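Local coordinates for caspase Nc subunit 1 (Drosophila melanogaster, PDB 2FP3), which acts as an initiator caspase, a cysteine protease that sets off the caspase cascade executing apoptosis in the fly, including steroid-triggered cell death during metamorphosis, at residues D109-L114 with F130-M135. The protein carries 2 engineered substitutions. Numbering follows the deposited sequence.
Sequences DQFFKL and FVMVLM
A single phenylalanine, F111, carries the helix side of this buried contact and meets M132 and L134 on the strand. One residue earlier, Q110 sits near the start of helix 108-119; its backbone N is hydrogen-bonded to N107 OD1, and its carbonyl O accepts from both K113 N and L114 N, the latter at 2.9 Å. F111 comes next. With CG anti to the backbone N (chi1 178°), its ring stands out from the helix into the 10.0 Å between F111 CA and L134 CA. M132 SD lies 4.0 Å from F111 CZ, close to the ring plane. This is a Met-aromatic contact at the edge, the sulfur sitting 5.3 Å from the F111 ring centroid and 80° off the ring normal. The M132 chain is extended through chi1 and chi2, which carries the sulfur out to the ring, and then bends at chi3 (71°). Next to that sulfur contact, L134 CD1 approaches F111 CE1 obliquely at 4.1 Å.

The packing belongs to the caspase fold. Helix 108-119 lies on the crossover from strand 98-103 to strand 130-139, both parallel to strand 62-68 between them, and F111 packs the helix against one face of the sheet. L134 lies near the probable catalytic site, its side chain about 9 Å from that of A184, an engineered residue at the position inferred to hold the catalytic cysteine.

F149 adds another ring against F111. Further on, F111 CD2 lies over one face of the F112 ring, toward its rim, 3.9 Å above the plane, and F112 touches K159 and I160 of helix 157-162; I160 also packs on M132 and L134.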
loop_
_atom_site.group_PDB
_atom_site.type_symbol
_atom_site.label_atom_id
_atom_site.label_comp_id
_atom_site.label_asym_id
_atom_site.label_seq_id
_atom_site.Cartn_x
_atom_site.Cartn_y
_atom_site.Cartn_z
ATOM N N ASP A 109 -0.449 18.307 -8.179
ATOM C CA ASP A 109 -0.796 19.272 -7.149
ATOM C C ASP A 109 -1.863 18.759 -6.189
ATOM O O ASP A 109 -1.753 18.940 -4.982
ATOM C CB ASP A 109 -1.262 20.578 -7.793
ATOM C CG ASP A 109 -1.381 21.706 -6.794
ATOM O OD1 ASP A 109 -0.358 22.040 -6.159
ATOM O OD2 ASP A 109 -2.494 22.255 -6.640
ATOM N N GLN A 110 -2.902 18.129 -6.718
ATOM C CA GLN A 110 -3.966 17.608 -5.869
ATOM C C GLN A 110 -3.438 16.477 -4.993
ATOM O O GLN A 110 -3.727 16.408 -3.796
ATOM C CB GLN A 110 -5.116 17.091 -6.725
ATOM C CG GLN A 110 -5.779 18.145 -7.586
ATOM C CD GLN A 110 -6.902 17.570 -8.431
ATOM O OE1 GLN A 110 -6.700 16.617 -9.187
ATOM N NE2 GLN A 110 -8.094 18.148 -8.308
ATOM N N PHE A 111 -2.649 15.596 -5.597
ATOM C CA PHE A 111 -2.094 14.463 -4.878
ATOM C C PHE A 111 -1.401 14.846 -3.587
ATOM O O PHE A 111 -1.707 14.297 -2.534
ATOM C CB PHE A 111 -1.097 13.693 -5.740
ATOM C CG PHE A 111 -0.462 12.547 -5.016
ATOM C CD1 PHE A 111 -1.212 11.430 -4.678
ATOM C CD2 PHE A 111 0.845 12.632 -4.577
ATOM C CE1 PHE A 111 -0.676 10.423 -3.904
ATOM C CE2 PHE A 111 1.393 11.629 -3.801
ATOM C CZ PHE A 111 0.629 10.519 -3.460
ATOM N N PHE A 112 -0.455 15.775 -3.675
ATOM C CA PHE A 112 0.289 16.214 -2.501
ATOM C C PHE A 112 -0.551 16.983 -1.495
ATOM O O PHE A 112 -0.162 17.121 -0.336
ATOM C CB PHE A 112 1.497 17.060 -2.912
ATOM C CG PHE A 112 2.637 16.255 -3.451
ATOM C CD1 PHE A 112 2.807 16.088 -4.820
ATOM C CD2 PHE A 112 3.525 15.623 -2.583
ATOM C CE1 PHE A 112 3.847 15.302 -5.322
ATOM C CE2 PHE A 112 4.567 14.837 -3.072
ATOM C CZ PHE A 112 4.727 14.674 -4.445
ATOM N N LYS A 113 -1.689 17.501 -1.934
ATOM C CA LYS A 113 -2.543 18.228 -1.021
ATOM C C LYS A 113 -3.348 17.196 -0.240
ATOM O O LYS A 113 -3.517 17.324 0.972
ATOM C CB LYS A 113 -3.472 19.184 -1.776
ATOM C CG LYS A 113 -4.268 20.103 -0.854
ATOM C CD LYS A 113 -4.989 21.206 -1.618
ATOM C CE LYS A 113 -5.738 22.136 -0.666
ATOM N NZ LYS A 113 -6.342 23.306 -1.366
ATOM N N LEU A 114 -3.830 16.169 -0.938
ATOM C CA LEU A 114 -4.599 15.101 -0.302
ATOM C C LEU A 114 -3.738 14.412 0.744
ATOM O O LEU A 114 -4.162 14.183 1.871
ATOM C CB LEU A 114 -5.012 14.038 -1.321
ATOM C CG LEU A 114 -5.908 14.397 -2.496
ATOM C CD1 LEU A 114 -6.161 13.130 -3.300
ATOM C CD2 LEU A 114 -7.220 15.007 -2.003
ATOM N N PHE A 130 -0.577 3.083 9.114
ATOM C CA PHE A 130 -0.846 3.821 7.886
ATOM C C PHE A 130 -0.412 3.064 6.635
ATOM O O PHE A 130 0.734 2.634 6.520
ATOM C CB PHE A 130 -0.139 5.173 7.899
ATOM C CG PHE A 130 -0.388 5.988 6.666
ATOM C CD1 PHE A 130 -1.524 6.787 6.564
ATOM C CD2 PHE A 130 0.473 5.901 5.574
ATOM C CE1 PHE A 130 -1.805 7.485 5.390
ATOM C CE2 PHE A 130 0.201 6.597 4.388
ATOM C CZ PHE A 130 -0.938 7.386 4.296
ATOM N N VAL A 131 -1.333 2.907 5.693
ATOM C CA VAL A 131 -1.030 2.232 4.439
ATOM C C VAL A 131 -1.495 3.100 3.285
ATOM O O VAL A 131 -2.646 3.539 3.247
ATOM C CB VAL A 131 -1.742 0.865 4.318
ATOM C CG1 VAL A 131 -1.479 0.265 2.943
ATOM C CG2 VAL A 131 -1.240 -0.088 5.397
ATOM N N MET A 132 -0.593 3.384 2.357
ATOM C CA MET A 132 -0.974 4.164 1.187
ATOM C C MET A 132 -0.737 3.277 -0.025
ATOM O O MET A 132 0.280 2.583 -0.104
ATOM C CB MET A 132 -0.133 5.443 1.048
ATOM C CG MET A 132 -0.421 6.215 -0.262
ATOM S SD MET A 132 0.715 7.594 -0.666
ATOM C CE MET A 132 2.199 6.712 -1.109
ATOM N N VAL A 133 -1.693 3.264 -0.948
ATOM C CA VAL A 133 -1.527 2.491 -2.164
ATOM C C VAL A 133 -1.759 3.435 -3.329
ATOM O O VAL A 133 -2.870 3.929 -3.530
ATOM C CB VAL A 133 -2.511 1.308 -2.266
ATOM C CG1 VAL A 133 -2.237 0.532 -3.544
ATOM C CG2 VAL A 133 -2.353 0.383 -1.068
ATOM N N LEU A 134 -0.690 3.708 -4.069
ATOM C CA LEU A 134 -0.762 4.590 -5.222
ATOM C C LEU A 134 -0.641 3.733 -6.466
ATOM O O LEU A 134 0.366 3.057 -6.671
ATOM C CB LEU A 134 0.366 5.623 -5.188
ATOM C CG LEU A 134 0.513 6.531 -6.417
ATOM C CD1 LEU A 134 -0.766 7.338 -6.623
ATOM C CD2 LEU A 134 1.700 7.459 -6.232
ATOM N N MET A 135 -1.680 3.751 -7.290
ATOM C CA MET A 135 -1.677 2.970 -8.516
ATOM C C MET A 135 -1.718 3.883 -9.727
ATOM O O MET A 135 -2.723 4.538 -9.987
ATOM C CB MET A 135 -2.869 2.015 -8.519
ATOM C CG MET A 135 -2.784 1.010 -7.399
ATOM S SD MET A 135 -4.299 0.132 -7.104
ATOM C CE MET A 135 -5.305 1.452 -6.368
#